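Local structure of 4-hydroxybutyrate coenzyme A transferase (Shewanella oneidensis, 2OAS) at residues A[4-8]-A[9-13]; A[36-39]-A[40-43]; A[77-80]-A[81-84]; A[163-166]-A[167-170]. The protein probably catalyses the transfer of coenzyme A between acyl-CoA thioesters and carboxylic acids such as 4-hydroxybutyrate or acetate, and binds coenzyme A. All blocks are in the same frame, centred on the assembly; numbering follows the deposited sequence.

Interaction 1 of 4, residues A[4-8]-A[9-13]; sequences IVCQS and ALEAV
Glu-11 reaches back along the chain to Gln-7, and Ser-8 reaches forward to Glu-11, so that the two polar side chains tie the start of a helix to the segment leading into it. The Glu-11 side chain leaves its helix with CG opposite the backbone N (chi1 -175°) and stays extended beyond that point, which carries OE2 to 2.9 Å from Gln-7 N. This bond is nearly straight at 168°, but the amide meets the carboxylate from above its plane. Ser-8 has its OG between its own N and carbonyl carbon, and there OG accepts from Glu-11 N at 3.2 Å. Ser-8 is thus the N-cap of helix 9-13. The reciprocal bond of a classical capping box would go to the N of Ser-8 itself; here the glutamate takes the amide one residue earlier. The motif follows edge strand 4-5 of the parallel sheet in the N-terminal alpha/beta domain. CG of Glu-11 lies 3.7 Å from SG of the buried Cys-6, and Glu-11 CD packs beside Cys-6 CB. Replacement of Glu-11 by an alanine would probably leave the Gln-7 amide without this acceptor and open a gap beside Cys-6 where CG and CD had packed. The Cys-6 SG also presses on the backbone of the helix, 3.4 Å from CA of Ala-12, and on Ala-12 CB at 3.8 Å. The backbone completes the first turn through Ala-12 N, which gives its hydrogen to Ser-8 O at 3.2 Å.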
loop_
_atom_site.group_PDB
_atom_site.type_symbol
_atom_site.label_atom_id
_atom_site.label_comp_id
_atom_site.label_asym_id
_atom_site.label_seq_id
_atom_site.Cartn_x
_atom_site.Cartn_y
_atom_site.Cartn_z
ATOM N N ILE A 4 -3.534 -42.946 -6.082
ATOM C CA ILE A 4 -2.851 -44.111 -5.558
ATOM C C ILE A 4 -2.910 -44.101 -4.041
ATOM O O ILE A 4 -2.436 -43.168 -3.401
ATOM C CB ILE A 4 -1.391 -44.123 -5.999
ATOM C CG1 ILE A 4 -1.302 -43.890 -7.502
ATOM C CG2 ILE A 4 -0.760 -45.457 -5.668
ATOM C CD1 ILE A 4 0.115 -43.805 -8.003
ATOM N N VAL A 5 -3.490 -45.148 -3.469
ATOM C CA VAL A 5 -3.618 -45.261 -2.023
ATOM C C VAL A 5 -2.336 -45.802 -1.401
ATOM O O VAL A 5 -2.177 -47.005 -1.245
ATOM C CB VAL A 5 -4.791 -46.200 -1.645
ATOM C CG1 VAL A 5 -5.007 -46.186 -0.141
ATOM C CG2 VAL A 5 -6.052 -45.766 -2.369
ATOM N N CYS A 6 -1.429 -44.912 -1.034
ATOM C CA CYS A 6 -0.171 -45.322 -0.437
ATOM C C CYS A 6 -0.357 -45.935 0.935
ATOM O O CYS A 6 -1.305 -45.609 1.651
ATOM C CB CYS A 6 0.774 -44.128 -0.335
ATOM S SG CYS A 6 1.170 -43.417 -1.933
ATOM N N GLN A 7 0.556 -46.827 1.305
ATOM C CA GLN A 7 0.480 -47.476 2.608
ATOM C C GLN A 7 1.401 -46.801 3.615
ATOM O O GLN A 7 1.349 -47.122 4.792
ATOM C CB GLN A 7 0.828 -48.964 2.492
ATOM C CG GLN A 7 -0.220 -49.855 3.141
ATOM C CD GLN A 7 -1.575 -49.724 2.468
ATOM O OE1 GLN A 7 -2.618 -49.713 3.132
ATOM N NE2 GLN A 7 -1.566 -49.636 1.142
ATOM N N SER A 8 2.227 -45.865 3.148
ATOM C CA SER A 8 3.137 -45.130 4.030
ATOM C C SER A 8 3.396 -43.727 3.486
ATOM O O SER A 8 3.276 -43.490 2.281
ATOM C CB SER A 8 4.466 -45.861 4.174
ATOM O OG SER A 8 5.199 -45.806 2.965
ATOM N N ALA A 9 3.755 -42.799 4.370
ATOM C CA ALA A 9 4.029 -41.431 3.950
ATOM C C ALA A 9 5.177 -41.381 2.953
ATOM O O ALA A 9 5.183 -40.566 2.043
ATOM C CB ALA A 9 4.360 -40.568 5.149
ATOM N N LEU A 10 6.155 -42.258 3.130
ATOM C CA LEU A 10 7.309 -42.292 2.233
ATOM C C LEU A 10 6.860 -42.701 0.833
ATOM O O LEU A 10 7.374 -42.205 -0.164
ATOM C CB LEU A 10 8.348 -43.273 2.774
ATOM C CG LEU A 10 9.814 -43.064 2.387
ATOM C CD1 LEU A 10 10.672 -44.097 3.111
ATOM C CD2 LEU A 10 9.995 -43.177 0.892
ATOM N N GLU A 11 5.885 -43.599 0.764
ATOM C CA GLU A 11 5.384 -44.052 -0.526
ATOM C C GLU A 11 4.704 -42.903 -1.275
ATOM O O GLU A 11 4.824 -42.775 -2.493
ATOM C CB GLU A 11 4.415 -45.204 -0.319
ATOM C CG GLU A 11 3.937 -45.817 -1.595
ATOM C CD GLU A 11 3.037 -47.005 -1.350
ATOM O OE1 GLU A 11 2.387 -47.453 -2.317
ATOM O OE2 GLU A 11 2.982 -47.491 -0.189
ATOM N N ALA A 12 4.014 -42.056 -0.534
ATOM C CA ALA A 12 3.335 -40.916 -1.117
ATOM C C ALA A 12 4.336 -39.886 -1.606
ATOM O O ALA A 12 4.222 -39.367 -2.716
ATOM C CB ALA A 12 2.406 -40.282 -0.075
ATOM N N VAL A 13 5.323 -39.587 -0.774
ATOM C CA VAL A 13 6.317 -38.601 -1.135
ATOM C C VAL A 13 7.207 -39.047 -2.291
ATOM O O VAL A 13 7.769 -38.222 -3.003
ATOM C CB VAL A 13 7.179 -38.271 0.070
ATOM C CG1 VAL A 13 8.250 -37.284 -0.315
ATOM C CG2 VAL A 13 6.321 -37.689 1.150
#

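Interaction 2 of 4, residues A[36-39]-A[40-43]; sequences DALA and KHAL
Leu-38 and Ala-42 meet one helical turn apart, where methyl CD1 of the leucine lies 4.0 Å from CB of the alanine. Leu-38 belongs to helix 32-41, the helix of a beta-alpha-beta crossover that runs from strand 21-24 to strand 48-52, and Ala-42 lies in the 3-10 turn that follows. The same two residues are joined through the backbone, since Ala-42 N donates to Leu-38 O at 3.0 Å. One residue earlier, Ala-37 O takes two donors, an i+4 and an i+3 partner. His-41 N comes to it at 3.1 Å with a nearly straight bond of 172°, while Lys-40 N lies at 3.2 Å. Further on, the 3-10 geometry appears in the bond from Leu-43 N to Lys-40 O, 2.8 Å long. Leu-38 has CG opposite its backbone N (chi1 178°), an orientation that brings CD1 to the edge of the His-41 ring, near its plane. The Lys-40 chain bends at chi2 and chi3, and Lys-40 CD lies 3.9 Å from Asp-36 O. Leu-43 brings its branch point CG to 3.6 Å from Ala-39 O, four residues back. Outside this shell, the carboxylate of Asp-36 is engaged in a salt bridge with Lys-32 and a hydrogen bond with Ser-60. Val-13 of helix 9-13 packs against both Leu-38 and His-41, and the rotation of the imidazole is further fixed by the hydrogen bond between His-41 NE2 and Ile-16 O.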
loop_
_atom_site.group_PDB
_atom_site.type_symbol
_atom_site.label_atom_id
_atom_site.label_comp_id
_atom_site.label_asym_id
_atom_site.label_seq_id
_atom_site.Cartn_x
_atom_site.Cartn_y
_atom_site.Cartn_z
ATOM N N ASP A 36 7.770 -34.947 6.968
ATOM C CA ASP A 36 8.810 -35.714 7.659
ATOM C C ASP A 36 9.289 -36.822 6.743
ATOM O O ASP A 36 10.462 -37.176 6.759
ATOM C CB ASP A 36 8.306 -36.311 8.978
ATOM C CG ASP A 36 8.212 -35.269 10.094
ATOM O OD1 ASP A 36 8.682 -34.128 9.894
ATOM O OD2 ASP A 36 7.677 -35.595 11.174
ATOM N N ALA A 37 8.393 -37.365 5.928
ATOM C CA ALA A 37 8.811 -38.423 5.022
ATOM C C ALA A 37 9.693 -37.825 3.918
ATOM O O ALA A 37 10.588 -38.487 3.395
ATOM C CB ALA A 37 7.602 -39.110 4.416
ATOM N N LEU A 38 9.438 -36.569 3.583
ATOM C CA LEU A 38 10.200 -35.880 2.551
ATOM C C LEU A 38 11.569 -35.511 3.105
ATOM O O LEU A 38 12.514 -35.281 2.355
ATOM C CB LEU A 38 9.457 -34.616 2.110
ATOM C CG LEU A 38 10.095 -33.718 1.061
ATOM C CD1 LEU A 38 10.282 -34.495 -0.236
ATOM C CD2 LEU A 38 9.237 -32.492 0.839
ATOM N N ALA A 39 11.667 -35.460 4.429
ATOM C CA ALA A 39 12.927 -35.125 5.097
ATOM C C ALA A 39 13.945 -36.196 4.768
ATOM O O ALA A 39 15.150 -35.964 4.838
ATOM C CB ALA A 39 12.719 -35.038 6.610
ATOM N N LYS A 40 13.453 -37.378 4.416
ATOM C CA LYS A 40 14.338 -38.475 4.060
ATOM C C LYS A 40 14.409 -38.706 2.559
ATOM O O LYS A 40 15.498 -38.728 1.989
ATOM C CB LYS A 40 13.906 -39.754 4.777
ATOM C CG LYS A 40 14.478 -39.846 6.184
ATOM C CD LYS A 40 13.425 -39.646 7.245
ATOM C CE LYS A 40 12.528 -40.865 7.326
ATOM N NZ LYS A 40 11.621 -40.801 8.500
ATOM N N HIS A 41 13.249 -38.857 1.921
ATOM C CA HIS A 41 13.180 -39.078 0.477
ATOM C C HIS A 41 13.971 -38.025 -0.308
ATOM O O HIS A 41 14.622 -38.343 -1.303
ATOM C CB HIS A 41 11.717 -39.059 0.016
ATOM C CG HIS A 41 11.547 -39.197 -1.467
ATOM N ND1 HIS A 41 11.898 -40.336 -2.155
ATOM C CD2 HIS A 41 11.074 -38.335 -2.391
ATOM C CE1 HIS A 41 11.647 -40.173 -3.440
ATOM N NE2 HIS A 41 11.147 -38.967 -3.610
ATOM N N ALA A 42 13.897 -36.778 0.138
ATOM C CA ALA A 42 14.599 -35.692 -0.531
ATOM C C ALA A 42 16.110 -35.905 -0.525
ATOM O O ALA A 42 16.820 -35.336 -1.347
ATOM C CB ALA A 42 14.266 -34.366 0.138
ATOM N N LEU A 43 16.596 -36.723 0.403
ATOM C CA LEU A 43 18.026 -36.991 0.498
ATOM C C LEU A 43 18.578 -37.640 -0.758
ATOM O O LEU A 43 19.782 -37.572 -1.016
ATOM C CB LEU A 43 18.325 -37.874 1.704
ATOM C CG LEU A 43 18.042 -37.223 3.060
ATOM C CD1 LEU A 43 18.424 -38.182 4.164
ATOM C CD2 LEU A 43 18.825 -35.929 3.185
#

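Interaction 3 of 4, residues A[77-80]-A[81-84]; sequences GGVP and TRPL
Arg-82 lays one face of its guanidinium over the peptide joining Gly-78 to Val-79, with Val-79 N 3.7 Å above the centre of the plane and Gly-78 C displaced toward the rim. The arginine chain, extended from CG to NE, runs back over the loop, and its NH1 comes 3.6 Å from CG2 of Val-79 as the two side chains cross obliquely. Thr-81 works on the backbone instead. Its OG1 sits between the backbone N and the carbonyl carbon (chi1 49°), which turns it back toward Gly-78, where it accepts from Gly-78 N at 2.7 Å. Gly-78 O in turn receives Thr-81 N at 3.1 Å and Arg-82 N nearly along the C=O axis at 2.9 Å, which closes the turn that starts helix 82-86. NE of Arg-82 is bonded to Tyr-326 O, and the guanidinium makes a cation-pi contact with Tyr-326. A leucine in place of Arg-82 would probably uncover the Gly-78 peptide and leave Tyr-326 without its cationic partner. Bound coenzyme A lies about 6 Å from the Arg-82 side chain, and Gly-77 pairs through its backbone with the CoA-binding Ser-327; the arginine may therefore add positive charge beside the anionic cofactor.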
loop_
_atom_site.group_PDB
_atom_site.type_symbol
_atom_site.label_atom_id
_atom_site.label_comp_id
_atom_site.label_asym_id
_atom_site.label_seq_id
_atom_site.Cartn_x
_atom_site.Cartn_y
_atom_site.Cartn_z
ATOM N N GLY A 77 8.318 -15.871 6.635
ATOM C CA GLY A 77 9.188 -16.670 7.473
ATOM C C GLY A 77 8.566 -17.226 8.746
ATOM O O GLY A 77 7.538 -16.743 9.243
ATOM N N GLY A 78 9.215 -18.251 9.284
ATOM C CA GLY A 78 8.753 -18.879 10.503
ATOM C C GLY A 78 9.911 -19.301 11.389
ATOM O O GLY A 78 11.081 -19.049 11.074
ATOM N N VAL A 79 9.587 -19.940 12.506
ATOM C CA VAL A 79 10.593 -20.401 13.460
ATOM C C VAL A 79 11.678 -21.288 12.845
ATOM O O VAL A 79 12.863 -21.075 13.086
ATOM C CB VAL A 79 9.932 -21.175 14.635
ATOM C CG1 VAL A 79 11.000 -21.657 15.604
ATOM C CG2 VAL A 79 8.922 -20.283 15.349
ATOM N N PRO A 80 11.288 -22.293 12.047
ATOM C CA PRO A 80 12.270 -23.187 11.424
ATOM C C PRO A 80 13.012 -22.609 10.220
ATOM O O PRO A 80 13.967 -23.207 9.738
ATOM C CB PRO A 80 11.423 -24.391 11.029
ATOM C CG PRO A 80 10.142 -23.735 10.604
ATOM C CD PRO A 80 9.915 -22.726 11.723
ATOM N N THR A 81 12.581 -21.454 9.733
ATOM C CA THR A 81 13.225 -20.867 8.570
ATOM C C THR A 81 14.072 -19.629 8.856
ATOM O O THR A 81 15.004 -19.346 8.114
ATOM C CB THR A 81 12.184 -20.525 7.492
ATOM O OG1 THR A 81 11.103 -19.802 8.091
ATOM C CG2 THR A 81 11.648 -21.803 6.844
ATOM N N ARG A 82 13.759 -18.897 9.924
ATOM C CA ARG A 82 14.499 -17.686 10.273
ATOM C C ARG A 82 16.012 -17.877 10.287
ATOM O O ARG A 82 16.753 -17.096 9.683
ATOM C CB ARG A 82 14.061 -17.160 11.643
ATOM C CG ARG A 82 12.694 -16.521 11.652
ATOM C CD ARG A 82 12.177 -16.294 13.063
ATOM N NE ARG A 82 10.718 -16.253 13.049
ATOM C CZ ARG A 82 9.940 -16.592 14.069
ATOM N NH1 ARG A 82 10.483 -16.999 15.214
ATOM N NH2 ARG A 82 8.615 -16.550 13.930
ATOM N N PRO A 83 16.498 -18.912 10.991
ATOM C CA PRO A 83 17.944 -19.125 11.030
ATOM C C PRO A 83 18.523 -19.374 9.644
ATOM O O PRO A 83 19.662 -19.000 9.358
ATOM C CB PRO A 83 18.086 -20.331 11.948
ATOM C CG PRO A 83 16.821 -21.097 11.666
ATOM C CD PRO A 83 15.789 -20.001 11.682
ATOM N N LEU A 84 17.734 -20.013 8.788
ATOM C CA LEU A 84 18.179 -20.301 7.438
ATOM C C LEU A 84 18.153 -19.039 6.571
ATOM O O LEU A 84 19.039 -18.825 5.748
ATOM C CB LEU A 84 17.315 -21.399 6.802
ATOM C CG LEU A 84 17.802 -22.857 6.912
ATOM C CD1 LEU A 84 18.105 -23.216 8.357
ATOM C CD2 LEU A 84 16.737 -23.788 6.331
#

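Interaction 4 of 4, residues A[163-166]-A[167-170]; sequences IHID and RFAA
Phe-168 folds back on Ile-163 and Ile-165 in a local, mainly apolar contact round a single tight turn, where the chain leaves strand 162-164 of a two-stranded antiparallel pair and heads for strand 170-173 of the large parallel sheet. The phenylalanine ring is met over one face by the backbone of the turn. CA of Ile-165 stands 4.0 Å from the ring centroid and 19° off the normal, a CH-pi contact, and the carbonyl oxygen of His-164 lies over the same face toward the rim. With CG1 anti to the backbone N (chi1 -165°), the Ile-165 side chain crosses that of Phe-168 at about a right angle, Ile-165 CG1 lying 3.6 Å from Phe-168 CD1, while Ile-163 CG1 approaches Phe-168 CE2 obliquely at 3.7 Å. Ile-163 also serves Arg-167, with Arg-167 CG 3.6 Å from Ile-163 CD1; that methyl sits at the edge of the guanidinium, in its plane. The arginine bends at chi2 and chi3, and it also touches Cys-140 and Gln-141 of helix 136-142. Two successive backbone bonds draw the turn tight, Arg-167 N to His-164 O at 3.0 Å and Phe-168 N to Ile-165 O at 3.2 Å. A side chain supports its start, for ND1 of His-164 accepts from Asp-166 N at 3.1 Å. Beyond the turn the ring of Phe-168 rests on Ile-146 and Ala-148 of strand 145-150. The two consecutive i+3 to i bonds are those of a short 3-10 turn, which here joins strand 162-164 to strand 170-173.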
loop_
_atom_site.group_PDB
_atom_site.type_symbol
_atom_site.label_atom_id
_atom_site.label_comp_id
_atom_site.label_asym_id
_atom_site.label_seq_id
_atom_site.Cartn_x
_atom_site.Cartn_y
_atom_site.Cartn_z
ATOM N N ILE A 163 -12.261 -29.921 -2.162
ATOM C CA ILE A 163 -11.545 -30.434 -3.331
ATOM C C ILE A 163 -11.827 -31.935 -3.466
ATOM O O ILE A 163 -11.940 -32.660 -2.470
ATOM C CB ILE A 163 -10.002 -30.153 -3.189
ATOM C CG1 ILE A 163 -9.201 -30.862 -4.292
ATOM C CG2 ILE A 163 -9.509 -30.644 -1.841
ATOM C CD1 ILE A 163 -9.526 -30.432 -5.693
ATOM N N HIS A 164 -11.947 -32.401 -4.702
ATOM C CA HIS A 164 -12.260 -33.807 -4.943
ATOM C C HIS A 164 -11.024 -34.688 -4.922
ATOM O O HIS A 164 -9.985 -34.311 -5.437
ATOM C CB HIS A 164 -13.006 -33.952 -6.273
ATOM C CG HIS A 164 -13.768 -35.236 -6.384
ATOM N ND1 HIS A 164 -13.196 -36.407 -6.832
ATOM C CD2 HIS A 164 -15.039 -35.543 -6.051
ATOM C CE1 HIS A 164 -14.084 -37.378 -6.770
ATOM N NE2 HIS A 164 -15.209 -36.880 -6.300
ATOM N N ILE A 165 -11.153 -35.868 -4.330
ATOM C CA ILE A 165 -10.026 -36.778 -4.195
ATOM C C ILE A 165 -9.445 -37.281 -5.520
ATOM O O ILE A 165 -8.336 -37.789 -5.539
ATOM C CB ILE A 165 -10.392 -37.983 -3.304
ATOM C CG1 ILE A 165 -9.124 -38.719 -2.882
ATOM C CG2 ILE A 165 -11.333 -38.928 -4.054
ATOM C CD1 ILE A 165 -9.387 -39.919 -2.023
ATOM N N ASP A 166 -10.176 -37.163 -6.624
ATOM C CA ASP A 166 -9.613 -37.618 -7.891
ATOM C C ASP A 166 -8.617 -36.612 -8.433
ATOM O O ASP A 166 -7.991 -36.853 -9.453
ATOM C CB ASP A 166 -10.690 -37.863 -8.940
ATOM C CG ASP A 166 -11.440 -39.151 -8.704
ATOM O OD1 ASP A 166 -10.890 -40.043 -8.008
ATOM O OD2 ASP A 166 -12.572 -39.273 -9.223
ATOM N N ARG A 167 -8.480 -35.478 -7.762
ATOM C CA ARG A 167 -7.525 -34.457 -8.177
ATOM C C ARG A 167 -6.173 -34.753 -7.526
ATOM O O ARG A 167 -5.220 -33.989 -7.673
ATOM C CB ARG A 167 -8.007 -33.067 -7.742
ATOM C CG ARG A 167 -9.206 -32.544 -8.530
ATOM C CD ARG A 167 -8.808 -31.354 -9.380
ATOM N NE ARG A 167 -8.483 -30.204 -8.541
ATOM C CZ ARG A 167 -7.787 -29.138 -8.930
ATOM N NH1 ARG A 167 -7.318 -29.052 -10.171
ATOM N NH2 ARG A 167 -7.563 -28.151 -8.070
ATOM N N PHE A 168 -6.101 -35.875 -6.816
ATOM C CA PHE A 168 -4.885 -36.282 -6.102
ATOM C C PHE A 168 -4.128 -37.386 -6.845
ATOM O O PHE A 168 -4.731 -38.327 -7.361
ATOM C CB PHE A 168 -5.256 -36.788 -4.688
ATOM C CG PHE A 168 -6.013 -35.785 -3.839
ATOM C CD1 PHE A 168 -6.586 -36.177 -2.636
ATOM C CD2 PHE A 168 -6.129 -34.455 -4.222
ATOM C CE1 PHE A 168 -7.263 -35.270 -1.824
ATOM C CE2 PHE A 168 -6.806 -33.532 -3.411
ATOM C CZ PHE A 168 -7.375 -33.948 -2.208
ATOM N N ALA A 169 -2.807 -37.283 -6.893
ATOM C CA ALA A 169 -2.005 -38.307 -7.574
ATOM C C ALA A 169 -1.714 -39.431 -6.601
ATOM O O ALA A 169 -1.587 -40.597 -6.984
ATOM C CB ALA A 169 -0.699 -37.713 -8.068
ATOM N N ALA A 170 -1.617 -39.064 -5.332
ATOM C CA ALA A 170 -1.312 -40.013 -4.283
ATOM C C ALA A 170 -2.045 -39.596 -3.035
ATOM O O ALA A 170 -2.375 -38.417 -2.859
ATOM C CB ALA A 170 0.175 -40.038 -4.027
#

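How the interactions relate
All four contacts are local and partly buried; the centres of interactions 1, 2 and 4 lie about 27-30 Å from the centre of the chain, that of interaction 3 about 15 Å. Interactions 1 and 2 pack together: Ala-9 CB touches Ala-37 CB at 3.6 Å, joining helices 9-13 and 32-41. Interaction 4 meets interaction 1 through the sheet, where Ile-4 N probably bonds to Ala-169 O. Interaction 3 stands apart, its nearest atoms about 10 Å from interaction 2, beside the coenzyme A site. The chemistry differs with place: polar capping in interaction 1, helix backbone bonds with leucine and alanine packing in interaction 2, a cation over a peptide in interaction 3, an aromatic face in interaction 4.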